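PDB 5ZFG: glutathione S-transferase from Bombyx mori, which metabolises the insecticide diazinon and, like other members of its superfamily, probably transfers glutathione to electrophilic compounds. Local coordinates for residues B[188-191]-B[192-196]; B[155-158]-B[159-162]; B[135-138]-B[139-143]. All blocks are in the same frame, centred on the assembly; numbering follows the deposited sequence.

How the contacts relate
Three local contacts within the helical C-terminal part of the chain illustrate how a helix is begun, run through and broken. Contact 3 lies inside helix 126-146, contact 2 caps the start of helix 160-172, and contact 1 is the turn from helix 181-193 into helix 195-208. Contacts 1 and 2 have centres 12 Å apart and touch: F190 CE1 lies 3.8 Å from L156 CD1, and Y194 OH lies 3.8 Å from L156 CB. Contact 3 stands apart at the dimer interface, its nearest atoms about 7 Å from contact 2 and about 10 Å from contact 1. Contact 2 also reaches helix 12-23 of the thioredoxin-like N-terminal domain, through F161 and P162.

Contact 1: residues B[188-191]-B[192-196]; sequences NDFK and VKYPD
F190 and Y194, four residues apart, send their side chains across each other at about a right angle, yet their ring planes are turned by only 31°. The ring centroids stand 5.9 Å apart in an oblique pairing. What touches is one flank of each ring, F190 CD1 lying 4.1 Å from Y194 CD2, while Y194 CB sits above one face of the F190 ring, toward its rim. F190 carries CG anti to its backbone N (chi1 175°), and in Y194 CG is instead anti to the carbonyl carbon (chi1 -62°); these two settings bring the rings to the same side of the turn. L156 packs against both side chains, and F161 and I164 of helix 160-172 help to bury F190.

The backbone joins the same pair, since Y194 N donates to F190 O at 2.9 Å, and that carbonyl oxygen also lies near the plane of the Y194 ring, at its edge. This is a helix-to-helix turn: Y194 is the first residue to leave the helical conformation of helix 181-193 and at once holds the N-cap position of helix 195-208, with P195 directly behind it. A proline suits a first helical turn, where its nitrogen needs no hydrogen to give. P195 CA leans over K191 O in a C-H...O contact of 3.4 Å.

One residue earlier, K193 N gives D189 O a fairly straight bond of 2.9 Å, and the K193 side chain folds over that oxygen, with CG 3.2 Å from D189 O. V192 rests its CG2 branch 3.6 Å from N188 O. K191 is extended beyond CG and touches W198, and its ammonium group forms a salt bridge with E171.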
loop_
_atom_site.group_PDB
_atom_site.type_symbol
_atom_site.label_atom_id
_atom_site.label_comp_id
_atom_site.label_asym_id
_atom_site.label_seq_id
_atom_site.Cartn_x
_atom_site.Cartn_y
_atom_site.Cartn_z
ATOM N N ASN B 188 -3.103 23.581 5.812
ATOM C CA ASN B 188 -2.538 24.927 5.816
ATOM C C ASN B 188 -1.448 25.099 6.866
ATOM O O ASN B 188 -0.485 25.835 6.624
ATOM C CB ASN B 188 -3.654 25.954 6.001
ATOM C CG ASN B 188 -4.436 26.169 4.727
ATOM O OD1 ASN B 188 -3.948 26.797 3.789
ATOM N ND2 ASN B 188 -5.647 25.616 4.669
ATOM N N ASP B 189 -1.562 24.433 8.021
ATOM C CA ASP B 189 -0.466 24.450 8.987
ATOM C C ASP B 189 0.808 23.850 8.400
ATOM O O ASP B 189 1.918 24.274 8.753
ATOM C CB ASP B 189 -0.846 23.680 10.254
ATOM C CG ASP B 189 -1.768 24.465 11.176
ATOM O OD1 ASP B 189 -2.110 25.630 10.872
ATOM O OD2 ASP B 189 -2.160 23.888 12.210
ATOM N N PHE B 190 0.673 22.851 7.523
ATOM C CA PHE B 190 1.853 22.250 6.909
ATOM C C PHE B 190 2.633 23.285 6.106
ATOM O O PHE B 190 3.870 23.351 6.194
ATOM C CB PHE B 190 1.437 21.065 6.029
ATOM C CG PHE B 190 2.570 20.460 5.250
ATOM C CD1 PHE B 190 3.418 19.528 5.838
ATOM C CD2 PHE B 190 2.787 20.820 3.923
ATOM C CE1 PHE B 190 4.476 18.964 5.112
ATOM C CE2 PHE B 190 3.837 20.267 3.196
ATOM C CZ PHE B 190 4.682 19.338 3.798
ATOM N N LYS B 191 1.927 24.110 5.333
ATOM C CA LYS B 191 2.590 25.137 4.536
ATOM C C LYS B 191 3.391 26.090 5.412
ATOM O O LYS B 191 4.497 26.500 5.043
ATOM C CB LYS B 191 1.562 25.927 3.730
ATOM C CG LYS B 191 0.678 25.111 2.800
ATOM C CD LYS B 191 -0.044 26.049 1.835
ATOM C CE LYS B 191 -1.217 25.365 1.151
ATOM N NZ LYS B 191 -1.708 26.130 -0.022
ATOM N N VAL B 192 2.841 26.464 6.570
ATOM C CA VAL B 192 3.473 27.483 7.404
ATOM C C VAL B 192 4.627 26.891 8.201
ATOM O O VAL B 192 5.684 27.518 8.345
ATOM C CB VAL B 192 2.415 28.130 8.317
ATOM C CG1 VAL B 192 3.063 29.124 9.278
ATOM C CG2 VAL B 192 1.361 28.819 7.478
ATOM N N LYS B 193 4.451 25.678 8.724
ATOM C CA LYS B 193 5.492 25.061 9.532
ATOM C C LYS B 193 6.642 24.523 8.686
ATOM O O LYS B 193 7.780 24.464 9.171
ATOM C CB LYS B 193 4.885 23.944 10.380
ATOM C CG LYS B 193 3.815 24.424 11.350
ATOM C CD LYS B 193 4.426 24.882 12.670
ATOM C CE LYS B 193 3.434 25.687 13.505
ATOM N NZ LYS B 193 3.250 27.076 12.993
ATOM N N TYR B 194 6.376 24.128 7.434
ATOM C CA TYR B 194 7.378 23.486 6.577
ATOM C C TYR B 194 7.390 24.113 5.191
ATOM O O TYR B 194 7.124 23.440 4.186
ATOM C CB TYR B 194 7.111 21.980 6.479
ATOM C CG TYR B 194 7.199 21.299 7.805
ATOM C CD1 TYR B 194 8.426 20.900 8.315
ATOM C CD2 TYR B 194 6.060 21.079 8.568
ATOM C CE1 TYR B 194 8.516 20.280 9.553
ATOM C CE2 TYR B 194 6.141 20.465 9.800
ATOM C CZ TYR B 194 7.369 20.070 10.284
ATOM O OH TYR B 194 7.444 19.453 11.511
ATOM N N PRO B 195 7.725 25.404 5.090
ATOM C CA PRO B 195 7.623 26.078 3.783
ATOM C C PRO B 195 8.546 25.506 2.718
ATOM O O PRO B 195 8.195 25.539 1.534
ATOM C CB PRO B 195 7.975 27.541 4.116
ATOM C CG PRO B 195 8.786 27.464 5.366
ATOM C CD PRO B 195 8.201 26.312 6.151
ATOM N N ASP B 196 9.734 25.028 3.099
ATOM C CA ASP B 196 10.638 24.410 2.132
ATOM C C ASP B 196 10.023 23.153 1.524
ATOM O O ASP B 196 10.116 22.925 0.311
ATOM C CB ASP B 196 11.968 24.074 2.809
ATOM C CG ASP B 196 11.797 23.142 4.013
ATOM O OD1 ASP B 196 10.870 23.368 4.829
ATOM O OD2 ASP B 196 12.585 22.175 4.135
#

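Contact 2: residues B[155-158]-B[159-162]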
loop_
_atom_site.group_PDB
_atom_site.type_symbol
_atom_site.label_atom_id
_atom_site.label_comp_id
_atom_site.label_asym_id
_atom_site.label_seq_id
_atom_site.Cartn_x
_atom_site.Cartn_y
_atom_site.Cartn_z
ATOM N N HIS B 155 3.319 15.002 15.493
ATOM C CA HIS B 155 4.456 15.501 14.739
ATOM C C HIS B 155 4.371 14.962 13.317
ATOM O O HIS B 155 3.660 13.987 13.044
ATOM C CB HIS B 155 5.784 15.086 15.383
ATOM C CG HIS B 155 5.983 13.607 15.439
ATOM N ND1 HIS B 155 5.630 12.848 16.534
ATOM C CD2 HIS B 155 6.491 12.742 14.530
ATOM C CE1 HIS B 155 5.915 11.580 16.298
ATOM N NE2 HIS B 155 6.439 11.489 15.089
ATOM N N LEU B 156 5.119 15.607 12.424
ATOM C CA LEU B 156 5.171 15.199 11.020
ATOM C C LEU B 156 5.748 13.793 10.875
ATOM O O LEU B 156 6.718 13.431 11.551
ATOM C CB LEU B 156 6.021 16.195 10.222
ATOM C CG LEU B 156 5.974 16.101 8.687
ATOM C CD1 LEU B 156 4.673 16.656 8.143
ATOM C CD2 LEU B 156 7.173 16.777 8.029
ATOM N N THR B 157 5.124 12.981 10.005
ATOM C CA THR B 157 5.653 11.661 9.657
ATOM C C THR B 157 5.571 11.473 8.144
ATOM O O THR B 157 4.958 12.271 7.432
ATOM C CB THR B 157 4.899 10.515 10.351
ATOM O OG1 THR B 157 3.548 10.475 9.884
ATOM C CG2 THR B 157 4.901 10.665 11.882
ATOM N N ILE B 158 6.177 10.387 7.643
ATOM C CA ILE B 158 6.083 10.119 6.206
ATOM C C ILE B 158 4.637 9.905 5.767
ATOM O O ILE B 158 4.343 10.006 4.579
ATOM C CB ILE B 158 6.951 8.914 5.753
ATOM C CG1 ILE B 158 6.601 7.613 6.495
ATOM C CG2 ILE B 158 8.467 9.239 5.822
ATOM C CD1 ILE B 158 7.354 6.384 5.933
ATOM N N ALA B 159 3.725 9.591 6.695
ATOM C CA ALA B 159 2.321 9.452 6.316
ATOM C C ALA B 159 1.739 10.773 5.827
ATOM O O ALA B 159 0.784 10.780 5.039
ATOM C CB ALA B 159 1.510 8.923 7.503
ATOM N N ASP B 160 2.310 11.901 6.258
ATOM C CA ASP B 160 1.744 13.192 5.884
ATOM C C ASP B 160 1.951 13.513 4.406
ATOM O O ASP B 160 1.046 14.052 3.766
ATOM C CB ASP B 160 2.347 14.291 6.747
ATOM C CG ASP B 160 1.812 14.255 8.142
ATOM O OD1 ASP B 160 0.619 14.603 8.300
ATOM O OD2 ASP B 160 2.553 13.825 9.057
ATOM N N PHE B 161 3.129 13.209 3.856
ATOM C CA PHE B 161 3.453 13.676 2.508
ATOM C C PHE B 161 2.489 13.160 1.453
ATOM O O PHE B 161 1.989 13.980 0.664
ATOM C CB PHE B 161 4.904 13.338 2.128
ATOM C CG PHE B 161 5.922 13.872 3.084
ATOM C CD1 PHE B 161 5.921 15.215 3.453
ATOM C CD2 PHE B 161 6.879 13.022 3.630
ATOM C CE1 PHE B 161 6.858 15.696 4.369
ATOM C CE2 PHE B 161 7.830 13.495 4.531
ATOM C CZ PHE B 161 7.813 14.839 4.903
ATOM N N PRO B 162 2.173 11.857 1.368
ATOM C CA PRO B 162 1.224 11.438 0.328
ATOM C C PRO B 162 -0.138 12.080 0.506
ATOM O O PRO B 162 -0.756 12.477 -0.493
ATOM C CB PRO B 162 1.192 9.900 0.479
ATOM C CG PRO B 162 2.533 9.570 1.124
ATOM C CD PRO B 162 2.730 10.700 2.086
HETATM O O HOH W 1 1.994 12.364 11.114
#
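The chain passes from an extended T157 into helical conformation at I158, and the turn closes where D160 N donates to T157 O over 2.9 Å, approaching from above the carbonyl plane.

The return bond comes from the side chain. D160 OD2 receives T157 N at 2.9 Å in a nearly straight bond (171° at the hydrogen), met almost along the carboxylate C-O axis. With T157 OG1 accepting a weak, bent bond of 3.3 Å from A159 N, the two residues form a capping box at the start of helix 160-172. The hydroxyl can serve there because chi1 of 65° sets OG1 between the backbone N and the carbonyl carbon, within reach of the N-H of A159. A water completes the site: it accepts from T157 OG1 and donates to both H155 O and D160 OD2, the last at 2.6 Å.

Flanking the box is a hydrophobic staple, a pairing long recognised beside this cap in the glutathione transferase fold. L156 spreads its two methyls: CD2 meets the far end of the F161 ring, 3.7 Å from CZ, and CD1 lies 3.6 Å from D160 CB. T157 O stands over one face of the F161 ring, toward its rim. F161 also packs on S16, Q19 and A20 of helix 12-23.

D160 OD1 is bonded in turn by A151 N and W186 NE1. Replacing D160 by an alanine would probably cost the capping box its carboxylate half, leaving T157 N, A151 N and W186 NE1 without their acceptor and the water with only H155 O to donate to. Four donors thus surround one buried carboxylate; together with the positive end of the helix dipole, they are likely to favour its ionised form.

Contact 3: residues B[135-138]-B[139-143]; sequences SLDV and LETYL
T141 and D137 meet through a hydroxyl that a chi1 of -65° places beside its own backbone N, pointing back along helix 126-146; one position on, Y142 (chi1 -85°) swings its ring alongside V138. The motif is a threonine in mid-helix bonding to the carbonyl four residues earlier, here within one of the long helices of the glutathione transferase C-terminal domain. D137 O is gripped twice, by T141 N and by T141 OG1, each at 2.8 Å. The two donors reach it from opposite faces of the carbonyl plane, the hydroxyl standing above it. T144 and T146 repeat the habit further along, binding E140 O and Y142 O.

V138 and Y142 lie side by side and point the same way. V138 CG1 touches one flank of the ring, 3.5 Å from Y142 CE2, while Y142 CD2 passes 3.4 Å from V138 O. This face of the helix looks to the dimer interface: P50 of the second subunit packs on T141 and Y142, and R98 of the same chain makes a cation-pi contact with the Y142 ring.

The inward face is different. L136 and L139 both pack on I183 and Y106, and E140 bends at CG to present its two carboxylate oxygens to K182 N and I183 N, where helix 181-193 begins. Regular backbone bonds hold the turn between, E140 N reaching L136 O at 2.8 Å. At the far end of the tyrosine, Y142 OH is hydrogen-bonded to OE1 of Q51 of the second subunit.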
loop_
_atom_site.group_PDB
_atom_site.type_symbol
_atom_site.label_atom_id
_atom_site.label_comp_id
_atom_site.label_asym_id
_atom_site.label_seq_id
_atom_site.Cartn_x
_atom_site.Cartn_y
_atom_site.Cartn_z
ATOM N N SER B 135 -13.860 10.427 0.824
ATOM C CA SER B 135 -12.450 10.328 1.208
ATOM C C SER B 135 -12.070 11.423 2.192
ATOM O O SER B 135 -11.371 11.170 3.181
ATOM C CB SER B 135 -11.555 10.405 -0.026
ATOM O OG SER B 135 -11.781 9.313 -0.891
ATOM N N LEU B 136 -12.490 12.665 1.907
ATOM C CA LEU B 136 -12.270 13.748 2.852
ATOM C C LEU B 136 -12.936 13.441 4.185
ATOM O O LEU B 136 -12.339 13.654 5.248
ATOM C CB LEU B 136 -12.800 15.061 2.265
ATOM C CG LEU B 136 -12.018 15.542 1.044
ATOM C CD1 LEU B 136 -12.786 16.584 0.260
ATOM C CD2 LEU B 136 -10.656 16.083 1.479
ATOM N N ASP B 137 -14.167 12.909 4.144
ATOM C CA ASP B 137 -14.874 12.609 5.383
ATOM C C ASP B 137 -14.125 11.566 6.208
ATOM O O ASP B 137 -14.030 11.686 7.439
ATOM C CB ASP B 137 -16.296 12.145 5.074
ATOM C CG ASP B 137 -17.192 12.174 6.293
ATOM O OD1 ASP B 137 -17.456 13.278 6.815
ATOM O OD2 ASP B 137 -17.613 11.088 6.735
ATOM N N VAL B 138 -13.559 10.556 5.544
ATOM C CA VAL B 138 -12.823 9.512 6.251
ATOM C C VAL B 138 -11.544 10.078 6.867
ATOM O O VAL B 138 -11.235 9.815 8.035
ATOM C CB VAL B 138 -12.535 8.318 5.318
ATOM C CG1 VAL B 138 -11.541 7.346 5.976
ATOM C CG2 VAL B 138 -13.825 7.594 4.942
ATOM N N LEU B 139 -10.789 10.888 6.114
ATOM C CA LEU B 139 -9.585 11.485 6.703
ATOM C C LEU B 139 -9.938 12.443 7.834
ATOM O O LEU B 139 -9.262 12.469 8.871
ATOM C CB LEU B 139 -8.752 12.205 5.633
ATOM C CG LEU B 139 -7.442 12.830 6.144
ATOM C CD1 LEU B 139 -6.538 11.815 6.853
ATOM C CD2 LEU B 139 -6.668 13.552 5.023
ATOM N N GLU B 140 -10.998 13.238 7.652
ATOM C CA GLU B 140 -11.479 14.091 8.733
ATOM C C GLU B 140 -11.838 13.256 9.953
ATOM O O GLU B 140 -11.524 13.634 11.091
ATOM C CB GLU B 140 -12.684 14.908 8.253
ATOM C CG GLU B 140 -13.272 15.869 9.302
ATOM C CD GLU B 140 -12.522 17.185 9.386
ATOM O OE1 GLU B 140 -11.646 17.429 8.530
ATOM O OE2 GLU B 140 -12.809 17.984 10.304
ATOM N N THR B 141 -12.473 12.105 9.730
ATOM C CA THR B 141 -12.818 11.224 10.839
ATOM C C THR B 141 -11.567 10.733 11.547
ATOM O O THR B 141 -11.506 10.720 12.784
ATOM C CB THR B 141 -13.659 10.047 10.341
ATOM O OG1 THR B 141 -14.916 10.523 9.859
ATOM C CG2 THR B 141 -13.905 9.056 11.458
ATOM N N TYR B 142 -10.546 10.337 10.775
ATOM C CA TYR B 142 -9.315 9.848 11.386
ATOM C C TYR B 142 -8.648 10.939 12.220
ATOM O O TYR B 142 -8.211 10.684 13.350
ATOM C CB TYR B 142 -8.364 9.314 10.308
ATOM C CG TYR B 142 -8.616 7.859 9.907
ATOM C CD1 TYR B 142 -8.684 6.844 10.869
ATOM C CD2 TYR B 142 -8.793 7.506 8.570
ATOM C CE1 TYR B 142 -8.920 5.506 10.495
ATOM C CE2 TYR B 142 -9.042 6.186 8.192
ATOM C CZ TYR B 142 -9.082 5.188 9.156
ATOM O OH TYR B 142 -9.324 3.869 8.786
ATOM N N LEU B 143 -8.592 12.171 11.694
ATOM C CA LEU B 143 -7.992 13.273 12.449
ATOM C C LEU B 143 -8.787 13.581 13.713
ATOM O O LEU B 143 -8.208 13.930 14.749
ATOM C CB LEU B 143 -7.889 14.529 11.578
ATOM C CG LEU B 143 -6.885 14.481 10.420
ATOM C CD1 LEU B 143 -7.099 15.693 9.513
ATOM C CD2 LEU B 143 -5.443 14.399 10.934
#